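Local atomic coordinates of putative secreted lipase (Streptomyces sp. W007, PDB entry 5H6B), a protein that probably hydrolyses the ester bonds of triacylglycerols, as a thermostable secreted lipase of the alpha/beta-hydrolase superfamily. Residues A[93-96]-A[97-100]; A[228-231]-A[232-236]. All coordinates share one frame; numbering follows the deposited sequence.

Interaction 1 of 2, residues A[93-96]-A[97-100]; sequences KVLD and ATGA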
ATOM      1  N   LYS A  93      -0.911 -13.811  11.335  1.00 56.28           N
ATOM      2  CA  LYS A  93       0.335 -14.597  11.332  1.00 58.61           C
ATOM      3  C   LYS A  93       1.577 -13.796  11.736  1.00 58.01           C
ATOM      4  O   LYS A  93       2.467 -14.314  12.429  1.00 59.70           O
ATOM      5  CB  LYS A  93       0.516 -15.206   9.939  1.00 67.00           C
ATOM      6  CG  LYS A  93       1.742 -16.080   9.709  1.00 71.18           C
ATOM      7  CD  LYS A  93       1.789 -16.586   8.268  1.00 75.84           C
ATOM      8  CE  LYS A  93       0.493 -17.292   7.871  1.00 78.84           C
ATOM      9  NZ  LYS A  93       0.670 -18.242   6.743  1.00 82.43           N
ATOM     10  N   VAL A  94       1.640 -12.538  11.308  1.00 57.22           N
ATOM     11  CA  VAL A  94       2.747 -11.641  11.691  1.00 56.02           C
ATOM     12  C   VAL A  94       2.643 -11.236  13.182  1.00 54.77           C
ATOM     13  O   VAL A  94       3.662 -11.146  13.890  1.00 52.97           O
ATOM     14  CB  VAL A  94       2.808 -10.385  10.763  1.00 53.56           C
ATOM     15  CG1 VAL A  94       3.821  -9.363  11.253  1.00 52.78           C
ATOM     16  CG2 VAL A  94       3.146 -10.778   9.329  1.00 53.85           C
ATOM     17  N   LEU A  95       1.422 -10.977  13.642  1.00 53.37           N
ATOM     18  CA  LEU A  95       1.192 -10.643  15.056  1.00 57.40           C
ATOM     19  C   LEU A  95       1.406 -11.856  15.980  1.00 57.68           C
ATOM     20  O   LEU A  95       2.112 -11.736  16.985  1.00 59.35           O
ATOM     21  CB  LEU A  95      -0.194 -10.011  15.252  1.00 54.85           C
ATOM     22  CG  LEU A  95      -0.385  -8.661  14.535  1.00 53.79           C
ATOM     23  CD1 LEU A  95      -1.766  -8.070  14.815  1.00 52.55           C
ATOM     24  CD2 LEU A  95       0.702  -7.664  14.908  1.00 52.61           C
ATOM     25  N   ASP A  96       0.850 -13.017  15.610  1.00 60.44           N
ATOM     26  CA  ASP A  96       1.093 -14.292  16.330  1.00 60.83           C
ATOM     27  C   ASP A  96       2.585 -14.575  16.522  1.00 57.62           C
ATOM     28  O   ASP A  96       2.969 -15.068  17.563  1.00 65.68           O
ATOM     29  CB  ASP A  96       0.428 -15.500  15.629  1.00 59.78           C
ATOM     30  CG  ASP A  96      -1.110 -15.490  15.725  1.00 67.42           C
ATOM     31  OD1 ASP A  96      -1.691 -14.634  16.431  1.00 69.71           O
ATOM     32  OD2 ASP A  96      -1.755 -16.348  15.076  1.00 72.18           O
ATOM     33  N   ALA A  97       3.416 -14.237  15.536  1.00 55.18           N
ATOM     34  CA  ALA A  97       4.859 -14.504  15.578  1.00 54.31           C
ATOM     35  C   ALA A  97       5.682 -13.439  16.312  1.00 54.00           C
ATOM     36  O   ALA A  97       6.580 -13.765  17.098  1.00 54.89           O
ATOM     37  CB  ALA A  97       5.389 -14.679  14.161  1.00 55.33           C
ATOM     38  N   THR A  98       5.402 -12.170  16.037  1.00 54.74           N
ATOM     39  CA  THR A  98       6.157 -11.066  16.648  1.00 55.60           C
ATOM     40  C   THR A  98       5.783 -10.867  18.104  1.00 56.29           C
ATOM     41  O   THR A  98       6.615 -10.434  18.898  1.00 58.72           O
ATOM     42  CB  THR A  98       5.942  -9.714  15.910  1.00 55.69           C
ATOM     43  OG1 THR A  98       4.533  -9.416  15.794  1.00 50.18           O
ATOM     44  CG2 THR A  98       6.597  -9.756  14.535  1.00 54.87           C
ATOM     45  N   GLY A  99       4.522 -11.151  18.429  1.00 57.33           N
ATOM     46  CA  GLY A  99       3.954 -10.821  19.726  1.00 58.35           C
ATOM     47  C   GLY A  99       3.246  -9.473  19.791  1.00 60.27           C
ATOM     48  O   GLY A  99       2.462  -9.248  20.709  1.00 61.92           O
ATOM     49  N   ALA A 100       3.490  -8.579  18.830  1.00 59.13           N
ATOM     50  CA  ALA A 100       2.977  -7.209  18.916  1.00 55.04           C
ATOM     51  C   ALA A 100       1.445  -7.159  18.887  1.00 53.18           C
ATOM     52  O   ALA A 100       0.805  -8.057  18.338  1.00 55.65           O
ATOM     53  CB  ALA A 100       3.554  -6.350  17.804  1.00 54.52           C
TER

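Interaction 2 of 2, residues A[228-231]-A[232-236]; sequences DLSE and HVAIG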
ATOM      1  N   ASP A 228      10.337  16.533  -8.161  1.00 45.04           N
ATOM      2  CA  ASP A 228      10.072  15.086  -8.180  1.00 43.23           C
ATOM      3  C   ASP A 228       8.838  14.847  -9.057  1.00 43.42           C
ATOM      4  O   ASP A 228       7.696  15.084  -8.638  1.00 40.36           O
ATOM      5  CB  ASP A 228       9.867  14.539  -6.758  1.00 42.37           C
ATOM      6  CG  ASP A 228       9.707  13.023  -6.722  1.00 44.24           C
ATOM      7  OD1 ASP A 228       9.580  12.399  -7.794  1.00 46.08           O
ATOM      8  OD2 ASP A 228       9.693  12.447  -5.611  1.00 40.57           O
ATOM      9  N   LEU A 229       9.081  14.375 -10.276  1.00 40.80           N
ATOM     10  CA  LEU A 229       8.027  14.115 -11.226  1.00 42.27           C
ATOM     11  C   LEU A 229       7.638  12.624 -11.322  1.00 43.03           C
ATOM     12  O   LEU A 229       7.105  12.213 -12.346  1.00 43.34           O
ATOM     13  CB  LEU A 229       8.450  14.640 -12.604  1.00 46.01           C
ATOM     14  CG  LEU A 229       9.138  16.014 -12.655  1.00 47.61           C
ATOM     15  CD1 LEU A 229       9.480  16.370 -14.092  1.00 49.16           C
ATOM     16  CD2 LEU A 229       8.283  17.110 -12.023  1.00 45.62           C
ATOM     17  N   SER A 230       7.881  11.824 -10.275  1.00 39.34           N
ATOM     18  CA  SER A 230       7.454  10.419 -10.259  1.00 37.84           C
ATOM     19  C   SER A 230       6.012  10.260 -10.691  1.00 35.49           C
ATOM     20  O   SER A 230       5.156  11.027 -10.286  1.00 37.03           O
ATOM     21  CB  SER A 230       7.592   9.784  -8.864  1.00 37.21           C
ATOM     22  OG  SER A 230       8.938   9.481  -8.591  1.00 38.93           O
ATOM     23  N   GLU A 231       5.763   9.246 -11.505  1.00 34.36           N
ATOM     24  CA  GLU A 231       4.411   8.842 -11.864  1.00 35.11           C
ATOM     25  C   GLU A 231       3.985   7.656 -10.968  1.00 33.44           C
ATOM     26  O   GLU A 231       4.588   7.416  -9.918  1.00 32.43           O
ATOM     27  CB  GLU A 231       4.289   8.590 -13.383  1.00 36.18           C
ATOM     28  CG  GLU A 231       5.314   7.647 -14.023  1.00 38.32           C
ATOM     29  CD  GLU A 231       5.360   6.279 -13.370  1.00 42.14           C
ATOM     30  OE1 GLU A 231       6.321   6.012 -12.600  1.00 45.94           O
ATOM     31  OE2 GLU A 231       4.424   5.475 -13.597  1.00 41.15           O
ATOM     32  N   HIS A 232       2.949   6.936 -11.374  1.00 34.37           N
ATOM     33  CA  HIS A 232       2.275   5.984 -10.511  1.00 34.90           C
ATOM     34  C   HIS A 232       3.180   4.833 -10.034  1.00 34.84           C
ATOM     35  O   HIS A 232       3.136   4.452  -8.857  1.00 31.54           O
ATOM     36  CB  HIS A 232       1.044   5.439 -11.227  1.00 35.40           C
ATOM     37  CG  HIS A 232       0.209   4.529 -10.392  1.00 38.49           C
ATOM     38  ND1 HIS A 232      -0.710   4.986  -9.471  1.00 39.56           N
ATOM     39  CD2 HIS A 232       0.140   3.175 -10.352  1.00 38.95           C
ATOM     40  CE1 HIS A 232      -1.294   3.957  -8.885  1.00 38.68           C
ATOM     41  NE2 HIS A 232      -0.805   2.847  -9.411  1.00 38.79           N
ATOM     42  N   VAL A 233       3.993   4.294 -10.933  1.00 30.50           N
ATOM     43  CA  VAL A 233       4.794   3.135 -10.589  1.00 32.18           C
ATOM     44  C   VAL A 233       6.012   3.536  -9.764  1.00 31.38           C
ATOM     45  O   VAL A 233       6.273   2.938  -8.727  1.00 31.00           O
ATOM     46  CB  VAL A 233       5.161   2.303 -11.852  1.00 33.17           C
ATOM     47  CG1 VAL A 233       6.114   1.155 -11.506  1.00 32.05           C
ATOM     48  CG2 VAL A 233       3.875   1.743 -12.464  1.00 33.14           C
ATOM     49  N   ALA A 234       6.712   4.565 -10.228  1.00 31.54           N
ATOM     50  CA  ALA A 234       7.930   5.040  -9.604  1.00 33.67           C
ATOM     51  C   ALA A 234       7.740   5.417  -8.145  1.00 32.43           C
ATOM     52  O   ALA A 234       8.566   5.046  -7.306  1.00 32.33           O
ATOM     53  CB  ALA A 234       8.492   6.229 -10.375  1.00 35.93           C
ATOM     54  N   ILE A 235       6.651   6.128  -7.849  1.00 32.80           N
ATOM     55  CA  ILE A 235       6.404   6.637  -6.495  1.00 32.20           C
ATOM     56  C   ILE A 235       6.358   5.515  -5.441  1.00 31.81           C
ATOM     57  O   ILE A 235       6.835   5.705  -4.332  1.00 32.15           O
ATOM     58  CB  ILE A 235       5.145   7.546  -6.428  1.00 32.46           C
ATOM     59  CG1 ILE A 235       5.083   8.330  -5.100  1.00 33.61           C
ATOM     60  CG2 ILE A 235       3.858   6.763  -6.621  1.00 34.40           C
ATOM     61  CD1 ILE A 235       3.876   9.252  -5.019  1.00 34.55           C
ATOM     62  N   GLY A 236       5.819   4.352  -5.790  1.00 31.49           N
ATOM     63  CA  GLY A 236       5.769   3.233  -4.843  1.00 32.96           C
ATOM     64  C   GLY A 236       6.861   2.188  -4.920  1.00 32.37           C
ATOM     65  O   GLY A 236       6.856   1.237  -4.138  1.00 33.39           O
TER

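Interaction 1 of 2, residues A[93-96]-A[97-100]
K93 and A97, V94 and T98, and L95 and G99 are joined by successive i to i+4 backbone bonds at the C-terminal end of helix 80-98. A97 N reaches K93 O at 3.2 Å with a bent N-H...O angle of 139°. The next bond is shorter and straighter, with T98 N 2.9 Å from V94 O. G99 N then bonds to L95 O at 2.9 Å. G99 is the first residue to leave the helical backbone, and its phi is positive. A CB here would press against the carbonyl oxygen of T98, so glycine suits the position. The chain then runs on in an extended conformation at A100.

T98 carries the main side-chain contact. Its hydroxyl lies between its own backbone N and carbonyl carbon, chi1 53°, which turns T98 OG1 back along the helix to V94 O at 2.7 Å. OG1 is the donor in this bond. T98 N and T98 OG1 approach V94 O from opposite faces of the carbonyl plane, each tilted 28° from it. T98 OG1 also accepts a weak bond from A100 N, 3.3 Å away. The side chains of T98 and V94 both touch F61 of strand 59-63. L95 places CD2 against A100, 3.5 Å from A100 O and 4.3 Å from A100 CB. V94 and A100 also touch P31.

The T98 hydroxyl thus serves both as donor and as acceptor. Two donors from one residue grip V94 O, and the same hydroxyl makes a weak link to the chain leaving the helix. The polar work is done locally, while the apolar groups of V94 and T98 seat this helix end on the central sheet.

Interaction 2 of 2, residues A[228-231]-A[232-236]
E231 folds back over the first turn of helix 232-237 and caps it as the N-cap residue. Its CG lies between the backbone N and the carbonyl carbon, chi1 52°, and a second bend at chi2 brings the carboxylate to the open amides. E231 OE1 accepts from A234 N at 2.8 Å, on the syn side and 23° out of the carboxylate plane. E231 OE2 accepts from V233 N at 2.9 Å along a nearly straight N-H, 172°, but from above that plane. The backbone joins in, with I235 N bonded to E231 O at 3.2 Å. The cap is tight: A234 CB lies only 3.1 Å from E231 OE1.

The S230 side is looser. S230 OG is 3.7 Å from A234 CB, and S230 CB is 4.1 Å from I235 CB. The polar partner of this hydroxyl is D239. Further back, D228 OD1 accepts from S230 N in an Asx turn, while L229 is exposed and makes no contact with the helix residues.

H232 follows the cap directly and is buried. It bonds to S109 through NE2 and to D200 through ND1, consistent with a Ser-His-Asp triad. Q201 bonds to both E231 OE2 and H232 N, so it bridges the cap and the histidine backbone.

With an alanine at E231, the amides of V233 and A234 would probably lose their acceptor, and Q201 one of its partners. The negative carboxylate is likely to be favoured by the positive end of the helix dipole. The cap is therefore consistent with a fixed backbone at the start of the helix, where H232 sits.

Interaction 1 comes first along the chain, and interaction 2 follows well over a hundred residues later. Their centres are about 32 Å apart and their nearest atoms about 18 Å, on opposite sides of the chain's centre. Interaction 1 packs on strand 59-63 of the central parallel sheet, and H232 of interaction 2 meets H108 at the end of strand 103-108. Residues 93-100 end helix 80-98, which leads into strand 103-108 and then the probable nucleophile elbow. Residues 228-236 start helix 232-237, beyond the last strand, 216-220. One contact finishes a helix and the other begins one. Interaction 1 is structural packing, whereas interaction 2 holds the histidine of the probable triad.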